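Local coordinates for pollen-specific leucine-rich repeat extensin-like protein 1 (Arabidopsis thaliana, PDB 6TME), which probably binds small secreted RALF signalling peptides through its leucine-rich repeat domain in the cell wall of pollen tubes, at residues A[42-47]-A[72-77]; A[52-57]-A[110-115]; A[337-342]-A[347-352]. All coordinates share one frame; numbering follows the deposited sequence.

Contact 1 of 3, residues A[42-47]-A[72-77]; sequences NRLKRA and PDVCSY. With SO4 (sulfate ion), chain J; SO4 (sulfate ion), chain P.
Leu44 and Val74 meet methyl to methyl, with CD2 of Leu44 3.7 Å from CG2 of Val74 and the two side chains slanted against each other. Val74 sets its other branch further along the helix: chi1 of -73° turns CG1 away from its own carbonyl carbon and brings it 4.1 Å from the backbone C of Ala47, while CG2 stays 4.3 Å from Ala47 CB. No hydrogen bond crosses here. Leu92 and Val94 of strand 92-98 add to the apolar packing, touching Leu44 and Ala47 respectively. This is the N-terminal cap of the leucine-rich repeat domain: helix 43-56 packs on strand 92-98, and the Cys75-Cys82 disulfide ties the 3-10 turn 74-76 to strand 80-85. Asn42 forms an Asx motif, in which Asn42 OD1 accepts from Lys45 N at 3.0 Å. Arg43, one residue on, leads outward along a sulfate (chain J) that probably came from the crystallisation liquor. Arg43 CB sits 3.2 Å from sulfate O1; CG and CD run on past the same oxygen at longer range. There the chain bends (chi3 -52°), and Arg43 NE donates to sulfate O1 at 3.3 Å, with a bent N-H...O angle of 135°. Beyond CZ, Arg43 NH2 approaches sulfate O3 to 3.5 Å, sulfate O4 lies in the guanidinium plane at its edge, and NH1 makes a weak, long ion pair with Asp117.

Contact 2 of 3, residues A[52-57]-A[110-115]; sequences QAWKKA and PELGLL
This is an apolar packing contact, with no hydrogen bond across it, between the end of the capping helix 43-56 and the 3-10 segment 110-114 on the helical side of an early turn of the leucine-rich repeat solenoid. An indole laid against a leucine carries most of it. A chi1 of -158° puts CG of Trp54 opposite the backbone N and brings the ring against Leu112. CD1 of Leu112 lies over the indole face, while CD2 sits on the same side at the rim, 3.8 Å from Trp54 CE3. Around the ring, Phe58 packs edge-to-face and Phe128 meets it with planes at about 30°, while NE1 gives a weak hydrogen bond to Tyr107 O, so the buried nitrogen is not left without a partner. An alanine in place of Trp54 would remove the whole indole and is likely to open a gap between Leu112, Phe58 and Phe128, with Tyr107 O losing its donor. One residue earlier, Ala53 CB touches Glu111 CB at 3.7 Å; the glutamate bends at chi2 and meets the helix through its aliphatic part. Pro110 O, at the start of the 3-10 segment, accepts from Ser135 OG. Leu112 CD1 stands 3.8 Å from the centroid of the Trp54 five-membered ring, only 11° off its normal, a CH-pi contact.

Contact 3 of 3, residues A[337-342]-A[347-352]; sequences DTSNCL and NQKSAK. With SO4 (sulfate ion), chain M; SO4 (sulfate ion), chain Q.
The C-terminal cap of the repeat domain begins here, where the loop after strand 334-336 is stitched to the lead-in of helix 351-358. Gln348 lies across segment 337-342 with both ends of its amide in use. Gln348 NE2 donates to Asp337 O at 2.9 Å, almost straight (171°) and with the acceptor in the amide plane, and also to Pro346 O, while Gln348 OE1 accepts from Leu342 N at 2.9 Å and, weakly, from Asn340 N. The backbones join on either side of this residue: Ser339 N to Asn347 O at 2.7 Å, and Lys349 N to Asn340 O, also 2.7 Å. Lys349 then reaches back over Ser339. Its chain is extended as far as CE, and a turn at chi4 (71°) brings Lys349 NZ 2.6 Å from Ser339 O, above that carbonyl's plane, and 3.2 Å from Ser339 OG. Asn316 O is a third acceptor for NZ, and Phe317 adds a cation-pi contact. Cys341 is bonded to Cys354, and Ser350 OG caps the helix through Glu353 N. With both ends of the Gln348 amide matched, its orientation is probably fixed, and the lysine ammonium is probably stabilised by three neutral oxygens and the Phe317 ring.

In the fold
Contacts 1 and 2 are parts of one N-terminal cap: both use helix 43-56, their centres lie 12 Å apart, and their segments alternate along the chain. They touch directly, with Tyr77 OH 3.0 Å from Gln52 NE2, a probable hydrogen bond, and Ala47 CA 3.7 Å from Leu115 CD2. Contact 3 belongs to the other end of the solenoid, its centre about 65 Å from that of contact 1 and 58 Å from that of contact 2, with nearest atoms about 51 Å and 45 Å away. A glycan lies near contact 3, where the Thr338 side chain is about 7 Å from an N-acetylglucosamine; no other protein chain of the assembly touches any of them.

Contact 1 of 3, residues A[42-47]-A[72-77]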
loop_
_atom_site.group_PDB
_atom_site.type_symbol
_atom_site.label_atom_id
_atom_site.label_comp_id
_atom_site.label_asym_id
_atom_site.label_seq_id
_atom_site.Cartn_x
_atom_site.Cartn_y
_atom_site.Cartn_z
ATOM N N ASN A 42 14.073 -7.815 -34.923
ATOM C CA ASN A 42 12.850 -7.038 -35.117
ATOM C C ASN A 42 12.087 -6.893 -33.806
ATOM O O ASN A 42 11.611 -7.863 -33.218
ATOM C CB ASN A 42 11.963 -7.674 -36.204
ATOM C CG ASN A 42 10.705 -6.857 -36.496
ATOM O OD1 ASN A 42 9.921 -6.542 -35.597
ATOM N ND2 ASN A 42 10.528 -6.486 -37.760
ATOM N N ARG A 43 11.929 -5.638 -33.400
ATOM C CA ARG A 43 11.529 -5.308 -32.038
ATOM C C ARG A 43 10.060 -5.641 -31.774
ATOM O O ARG A 43 9.724 -6.208 -30.723
ATOM C CB ARG A 43 11.822 -3.831 -31.798
ATOM C CG ARG A 43 11.286 -3.229 -30.554
ATOM C CD ARG A 43 11.795 -1.799 -30.422
ATOM N NE ARG A 43 13.242 -1.720 -30.556
ATOM C CZ ARG A 43 14.024 -0.946 -29.809
ATOM N NH1 ARG A 43 13.498 -0.188 -28.854
ATOM N NH2 ARG A 43 15.336 -0.935 -30.016
ATOM N N LEU A 44 9.160 -5.290 -32.701
ATOM C CA LEU A 44 7.751 -5.600 -32.461
ATOM C C LEU A 44 7.462 -7.092 -32.615
ATOM O O LEU A 44 6.519 -7.597 -32.005
ATOM C CB LEU A 44 6.846 -4.769 -33.373
ATOM C CG LEU A 44 6.743 -3.294 -32.934
ATOM C CD1 LEU A 44 6.014 -2.431 -33.950
ATOM C CD2 LEU A 44 6.071 -3.155 -31.574
ATOM N N LYS A 45 8.273 -7.804 -33.400
ATOM C CA LYS A 45 8.205 -9.255 -33.438
ATOM C C LYS A 45 8.452 -9.854 -32.053
ATOM O O LYS A 45 7.755 -10.784 -31.632
ATOM C CB LYS A 45 9.229 -9.771 -34.450
ATOM C CG LYS A 45 9.368 -11.272 -34.470
ATOM C CD LYS A 45 10.248 -11.765 -35.614
ATOM C CE LYS A 45 10.239 -13.296 -35.659
ATOM N NZ LYS A 45 11.366 -13.882 -36.437
ATOM N N ARG A 46 9.437 -9.325 -31.333
ATOM C CA ARG A 46 9.666 -9.747 -29.959
ATOM C C ARG A 46 8.426 -9.511 -29.094
ATOM O O ARG A 46 8.073 -10.351 -28.254
ATOM C CB ARG A 46 10.882 -9.010 -29.415
ATOM C CG ARG A 46 12.183 -9.721 -29.739
ATOM C CD ARG A 46 13.350 -8.793 -29.610
ATOM N NE ARG A 46 13.354 -8.125 -28.310
ATOM C CZ ARG A 46 13.632 -6.835 -28.145
ATOM N NH1 ARG A 46 13.948 -6.091 -29.199
ATOM N NH2 ARG A 46 13.612 -6.294 -26.931
ATOM N N ALA A 47 7.718 -8.400 -29.314
ATOM C CA ALA A 47 6.478 -8.192 -28.568
ATOM C C ALA A 47 5.411 -9.179 -29.004
ATOM O O ALA A 47 4.644 -9.676 -28.169
ATOM C CB ALA A 47 5.963 -6.762 -28.730
ATOM N N PRO A 72 0.433 -9.566 -36.605
ATOM C CA PRO A 72 1.640 -8.886 -36.115
ATOM C C PRO A 72 1.456 -7.419 -35.748
ATOM O O PRO A 72 2.433 -6.781 -35.333
ATOM C CB PRO A 72 2.596 -9.028 -37.307
ATOM C CG PRO A 72 1.665 -8.937 -38.488
ATOM C CD PRO A 72 0.404 -9.657 -38.073
ATOM N N ASP A 73 0.258 -6.849 -35.884
ATOM C CA ASP A 73 -0.003 -5.489 -35.403
ATOM C C ASP A 73 -0.307 -5.491 -33.896
ATOM O O ASP A 73 -1.438 -5.284 -33.446
ATOM C CB ASP A 73 -1.145 -4.874 -36.193
ATOM C CG ASP A 73 -1.325 -3.403 -35.887
ATOM O OD1 ASP A 73 -0.396 -2.811 -35.283
ATOM O OD2 ASP A 73 -2.398 -2.854 -36.232
ATOM N N VAL A 74 0.749 -5.685 -33.099
ATOM C CA VAL A 74 0.576 -5.794 -31.645
ATOM C C VAL A 74 -0.050 -4.532 -31.045
ATOM O O VAL A 74 -0.806 -4.612 -30.063
ATOM C CB VAL A 74 1.922 -6.124 -30.960
ATOM C CG1 VAL A 74 2.306 -7.557 -31.221
ATOM C CG2 VAL A 74 3.023 -5.186 -31.435
ATOM N N CYS A 75 0.235 -3.364 -31.627
ATOM C CA CYS A 75 -0.250 -2.104 -31.087
ATOM C C CYS A 75 -1.766 -1.998 -31.094
ATOM O O CYS A 75 -2.324 -1.195 -30.335
ATOM C CB CYS A 75 0.372 -0.942 -31.873
ATOM S SG CYS A 75 2.162 -0.850 -31.647
ATOM N N SER A 76 -2.435 -2.787 -31.916
ATOM C CA SER A 76 -3.884 -2.795 -31.940
ATOM C C SER A 76 -4.495 -3.827 -30.996
ATOM O O SER A 76 -5.726 -3.849 -30.846
ATOM C CB SER A 76 -4.365 -3.043 -33.375
ATOM O OG SER A 76 -3.814 -4.255 -33.858
ATOM N N TYR A 77 -3.678 -4.686 -30.372
ATOM C CA TYR A 77 -4.174 -5.601 -29.341
ATOM C C TYR A 77 -4.815 -4.842 -28.181
ATOM O O TYR A 77 -4.280 -3.840 -27.699
ATOM C CB TYR A 77 -3.038 -6.459 -28.775
ATOM C CG TYR A 77 -2.486 -7.521 -29.665
ATOM C CD1 TYR A 77 -2.741 -7.530 -31.041
ATOM C CD2 TYR A 77 -1.707 -8.527 -29.136
ATOM C CE1 TYR A 77 -2.227 -8.525 -31.856
ATOM C CE2 TYR A 77 -1.184 -9.524 -29.927
ATOM C CZ TYR A 77 -1.451 -9.524 -31.293
ATOM O OH TYR A 77 -0.923 -10.532 -32.079
HETATM S S SO4 J . 15.228 -2.389 -33.731
HETATM O O1 SO4 J . 13.775 -2.253 -33.727
HETATM O O2 SO4 J . 15.659 -2.832 -35.061
HETATM O O3 SO4 J . 15.886 -1.106 -33.428
HETATM O O4 SO4 J . 15.577 -3.407 -32.741
HETATM S S SO4 P . 14.333 -11.970 -36.384
HETATM O O1 SO4 P . 13.615 -13.185 -36.012
HETATM O O2 SO4 P . 13.678 -11.320 -37.519
HETATM O O3 SO4 P . 15.704 -12.323 -36.749
HETATM O O4 SO4 P . 14.347 -11.054 -35.244
#

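Contact 2 of 3, residues A[52-57]-A[110-115]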
loop_
_atom_site.group_PDB
_atom_site.type_symbol
_atom_site.label_atom_id
_atom_site.label_comp_id
_atom_site.label_asym_id
_atom_site.label_seq_id
_atom_site.Cartn_x
_atom_site.Cartn_y
_atom_site.Cartn_z
ATOM N N GLN A 52 1.733 -13.575 -27.807
ATOM C CA GLN A 52 1.146 -14.852 -28.209
ATOM C C GLN A 52 1.485 -15.958 -27.210
ATOM O O GLN A 52 0.654 -16.842 -26.965
ATOM C CB GLN A 52 1.595 -15.256 -29.628
ATOM C CG GLN A 52 0.965 -14.443 -30.783
ATOM C CD GLN A 52 -0.557 -14.493 -30.763
ATOM O OE1 GLN A 52 -1.137 -15.534 -30.486
ATOM N NE2 GLN A 52 -1.205 -13.369 -31.055
ATOM N N ALA A 53 2.697 -15.943 -26.634
ATOM C CA ALA A 53 2.988 -16.911 -25.579
ATOM C C ALA A 53 2.081 -16.682 -24.371
ATOM O O ALA A 53 1.661 -17.642 -23.718
ATOM C CB ALA A 53 4.458 -16.840 -25.169
ATOM N N TRP A 54 1.733 -15.422 -24.090
ATOM C CA TRP A 54 0.863 -15.122 -22.953
ATOM C C TRP A 54 -0.564 -15.596 -23.214
ATOM O O TRP A 54 -1.181 -16.250 -22.358
ATOM C CB TRP A 54 0.898 -13.621 -22.652
ATOM C CG TRP A 54 0.496 -13.261 -21.250
ATOM C CD1 TRP A 54 0.248 -14.124 -20.212
ATOM C CD2 TRP A 54 0.289 -11.940 -20.730
ATOM N NE1 TRP A 54 -0.108 -13.419 -19.089
ATOM C CE2 TRP A 54 -0.083 -12.078 -19.374
ATOM C CE3 TRP A 54 0.366 -10.653 -21.284
ATOM C CZ2 TRP A 54 -0.375 -10.977 -18.562
ATOM C CZ3 TRP A 54 0.089 -9.555 -20.476
ATOM C CH2 TRP A 54 -0.278 -9.722 -19.127
ATOM N N LYS A 55 -1.092 -15.297 -24.403
ATOM C CA LYS A 55 -2.434 -15.734 -24.782
ATOM C C LYS A 55 -2.574 -17.256 -24.751
ATOM O O LYS A 55 -3.638 -17.776 -24.395
ATOM C CB LYS A 55 -2.771 -15.192 -26.170
ATOM C CG LYS A 55 -4.155 -15.561 -26.705
ATOM C CD LYS A 55 -4.301 -15.096 -28.155
ATOM C CE LYS A 55 -5.755 -15.183 -28.658
ATOM N NZ LYS A 55 -5.811 -14.828 -30.127
ATOM N N LYS A 56 -1.527 -17.994 -25.136
ATOM C CA LYS A 56 -1.576 -19.452 -24.977
ATOM C C LYS A 56 -1.814 -19.853 -23.525
ATOM O O LYS A 56 -2.490 -20.855 -23.265
ATOM C CB LYS A 56 -0.290 -20.107 -25.478
ATOM C CG LYS A 56 -0.164 -20.181 -26.983
ATOM C CD LYS A 56 1.069 -21.017 -27.342
ATOM C CE LYS A 56 1.243 -21.193 -28.848
ATOM N NZ LYS A 56 2.404 -22.098 -29.133
ATOM N N ALA A 57 -1.298 -19.076 -22.569
ATOM C CA ALA A 57 -1.510 -19.354 -21.149
ATOM C C ALA A 57 -2.837 -18.833 -20.612
ATOM O O ALA A 57 -3.091 -19.005 -19.426
ATOM C CB ALA A 57 -0.372 -18.764 -20.314
ATOM N N PRO A 110 7.610 -16.945 -18.932
ATOM C CA PRO A 110 8.932 -16.313 -19.074
ATOM C C PRO A 110 9.051 -15.418 -20.277
ATOM O O PRO A 110 9.806 -14.440 -20.235
ATOM C CB PRO A 110 9.880 -17.513 -19.211
ATOM C CG PRO A 110 9.153 -18.637 -18.578
ATOM C CD PRO A 110 7.709 -18.414 -18.870
ATOM N N GLU A 111 8.316 -15.722 -21.350
ATOM C CA GLU A 111 8.465 -14.985 -22.600
ATOM C C GLU A 111 8.084 -13.516 -22.450
ATOM O O GLU A 111 8.531 -12.688 -23.253
ATOM C CB GLU A 111 7.625 -15.643 -23.709
ATOM C CG GLU A 111 8.204 -16.934 -24.270
ATOM C CD GLU A 111 8.061 -18.141 -23.331
ATOM O OE1 GLU A 111 7.388 -18.038 -22.276
ATOM O OE2 GLU A 111 8.639 -19.204 -23.654
ATOM N N LEU A 112 7.289 -13.167 -21.431
ATOM C CA LEU A 112 6.995 -11.759 -21.190
ATOM C C LEU A 112 8.269 -10.957 -20.964
ATOM O O LEU A 112 8.262 -9.730 -21.140
ATOM C CB LEU A 112 6.043 -11.612 -19.997
ATOM C CG LEU A 112 4.654 -12.217 -20.253
ATOM C CD1 LEU A 112 3.708 -12.060 -19.087
ATOM C CD2 LEU A 112 4.040 -11.640 -21.528
ATOM N N GLY A 113 9.373 -11.629 -20.614
ATOM C CA GLY A 113 10.664 -10.961 -20.527
ATOM C C GLY A 113 11.126 -10.329 -21.831
ATOM O O GLY A 113 12.104 -9.565 -21.825
ATOM N N LEU A 114 10.448 -10.629 -22.946
ATOM C CA LEU A 114 10.793 -10.009 -24.211
ATOM C C LEU A 114 10.228 -8.597 -24.349
ATOM O O LEU A 114 10.646 -7.868 -25.248
ATOM C CB LEU A 114 10.311 -10.889 -25.372
ATOM C CG LEU A 114 11.070 -12.216 -25.570
ATOM C CD1 LEU A 114 10.303 -13.139 -26.475
ATOM C CD2 LEU A 114 12.512 -12.038 -26.075
ATOM N N LEU A 115 9.296 -8.190 -23.486
ATOM C CA LEU A 115 8.664 -6.872 -23.591
ATOM C C LEU A 115 9.556 -5.786 -22.986
ATOM O O LEU A 115 9.187 -5.091 -22.036
ATOM C CB LEU A 115 7.300 -6.900 -22.913
ATOM C CG LEU A 115 6.311 -7.816 -23.621
ATOM C CD1 LEU A 115 5.027 -8.023 -22.800
ATOM C CD2 LEU A 115 5.993 -7.250 -25.004
#

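Contact 3 of 3, residues A[337-342]-A[347-352]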
loop_
_atom_site.group_PDB
_atom_site.type_symbol
_atom_site.label_atom_id
_atom_site.label_comp_id
_atom_site.label_asym_id
_atom_site.label_seq_id
_atom_site.Cartn_x
_atom_site.Cartn_y
_atom_site.Cartn_z
ATOM N N ASP A 337 -14.274 6.070 21.670
ATOM C CA ASP A 337 -13.622 5.589 22.888
ATOM C C ASP A 337 -14.318 4.365 23.480
ATOM O O ASP A 337 -14.112 4.051 24.656
ATOM C CB ASP A 337 -13.513 6.708 23.936
ATOM C CG ASP A 337 -14.884 7.171 24.504
ATOM O OD1 ASP A 337 -15.974 6.683 24.084
ATOM O OD2 ASP A 337 -14.853 8.061 25.392
ATOM N N THR A 338 -15.125 3.680 22.682
ATOM C CA THR A 338 -15.803 2.452 23.084
ATOM C C THR A 338 -14.834 1.405 23.632
ATOM O O THR A 338 -13.745 1.194 23.087
ATOM C CB THR A 338 -16.533 1.878 21.862
ATOM O OG1 THR A 338 -17.423 2.866 21.331
ATOM C CG2 THR A 338 -17.284 0.599 22.185
ATOM N N SER A 339 -15.257 0.731 24.709
ATOM C CA SER A 339 -14.540 -0.405 25.261
ATOM C C SER A 339 -13.137 -0.025 25.696
ATOM O O SER A 339 -12.143 -0.633 25.284
ATOM C CB SER A 339 -14.493 -1.572 24.282
ATOM O OG SER A 339 -14.050 -2.742 24.949
ATOM N N ASN A 340 -13.062 0.998 26.528
ATOM C CA ASN A 340 -11.830 1.251 27.240
ATOM C C ASN A 340 -12.092 1.068 28.732
ATOM O O ASN A 340 -12.971 0.289 29.114
ATOM C CB ASN A 340 -11.324 2.649 26.900
ATOM C CG ASN A 340 -10.428 2.660 25.659
ATOM O OD1 ASN A 340 -9.307 2.160 25.683
ATOM N ND2 ASN A 340 -10.947 3.186 24.567
ATOM N N CYS A 341 -11.347 1.780 29.577
ATOM C CA CYS A 341 -11.565 1.726 31.016
ATOM C C CYS A 341 -11.865 3.109 31.567
ATOM O O CYS A 341 -11.198 3.556 32.501
ATOM C CB CYS A 341 -10.310 1.161 31.700
ATOM S SG CYS A 341 -9.880 -0.483 31.144
ATOM N N LEU A 342 -12.812 3.819 30.976
ATOM C CA LEU A 342 -13.059 5.203 31.345
ATOM C C LEU A 342 -14.302 5.306 32.213
ATOM O O LEU A 342 -15.363 4.801 31.842
ATOM C CB LEU A 342 -13.224 6.076 30.106
ATOM C CG LEU A 342 -12.110 5.933 29.079
ATOM C CD1 LEU A 342 -12.633 6.369 27.711
ATOM C CD2 LEU A 342 -10.894 6.746 29.501
ATOM N N ASN A 347 -20.402 2.064 27.340
ATOM C CA ASN A 347 -19.839 0.904 26.643
ATOM C C ASN A 347 -18.364 0.684 26.968
ATOM O O ASN A 347 -17.567 0.331 26.093
ATOM C CB ASN A 347 -20.045 1.041 25.135
ATOM C CG ASN A 347 -21.504 1.273 24.771
ATOM O OD1 ASN A 347 -22.392 0.579 25.258
ATOM N ND2 ASN A 347 -21.756 2.259 23.918
ATOM N N GLN A 348 -17.990 0.915 28.224
ATOM C CA GLN A 348 -16.627 0.673 28.658
ATOM C C GLN A 348 -16.441 -0.780 29.092
ATOM O O GLN A 348 -17.399 -1.541 29.250
ATOM C CB GLN A 348 -16.260 1.630 29.785
ATOM C CG GLN A 348 -16.270 3.061 29.309
ATOM C CD GLN A 348 -15.270 3.282 28.189
ATOM O OE1 GLN A 348 -14.064 3.317 28.421
ATOM N NE2 GLN A 348 -15.771 3.414 26.960
ATOM N N LYS A 349 -15.183 -1.180 29.251
ATOM C CA LYS A 349 -14.911 -2.494 29.811
ATOM C C LYS A 349 -15.324 -2.508 31.275
ATOM O O LYS A 349 -15.364 -1.465 31.929
ATOM C CB LYS A 349 -13.430 -2.845 29.676
ATOM C CG LYS A 349 -12.947 -3.094 28.252
ATOM C CD LYS A 349 -11.446 -3.409 28.255
ATOM C CE LYS A 349 -10.970 -3.922 26.893
ATOM N NZ LYS A 349 -10.960 -2.827 25.869
ATOM N N SER A 350 -15.649 -3.695 31.785
ATOM C CA SER A 350 -15.995 -3.822 33.201
ATOM C C SER A 350 -14.797 -3.486 34.087
ATOM O O SER A 350 -13.636 -3.623 33.687
ATOM C CB SER A 350 -16.493 -5.235 33.517
ATOM O OG SER A 350 -15.412 -6.134 33.729
ATOM N N ALA A 351 -15.093 -3.023 35.307
ATOM C CA ALA A 351 -14.032 -2.773 36.281
ATOM C C ALA A 351 -13.288 -4.050 36.642
ATOM O O ALA A 351 -12.089 -4.004 36.952
ATOM C CB ALA A 351 -14.609 -2.123 37.538
ATOM N N LYS A 352 -13.979 -5.197 36.606
ATOM C CA LYS A 352 -13.337 -6.481 36.872
ATOM C C LYS A 352 -12.239 -6.759 35.857
ATOM O O LYS A 352 -11.120 -7.138 36.220
ATOM C CB LYS A 352 -14.386 -7.597 36.853
ATOM C CG LYS A 352 -15.671 -7.259 37.623
ATOM C CD LYS A 352 -16.941 -7.485 36.775
ATOM C CE LYS A 352 -18.145 -6.700 37.309
ATOM N NZ LYS A 352 -18.196 -5.288 36.809
HETATM S S SO4 M . -22.706 1.121 29.971
HETATM O O1 SO4 M . -23.981 0.433 30.144
HETATM O O2 SO4 M . -22.576 1.536 28.574
HETATM O O3 SO4 M . -21.609 0.218 30.319
HETATM O O4 SO4 M . -22.677 2.293 30.845
HETATM S S SO4 Q . -17.862 1.389 17.750
HETATM O O1 SO4 Q . -18.455 0.080 18.043
HETATM O O2 SO4 Q . -18.152 1.759 16.366
HETATM O O3 SO4 Q . -18.430 2.413 18.627
HETATM O O4 SO4 Q . -16.412 1.315 17.928
#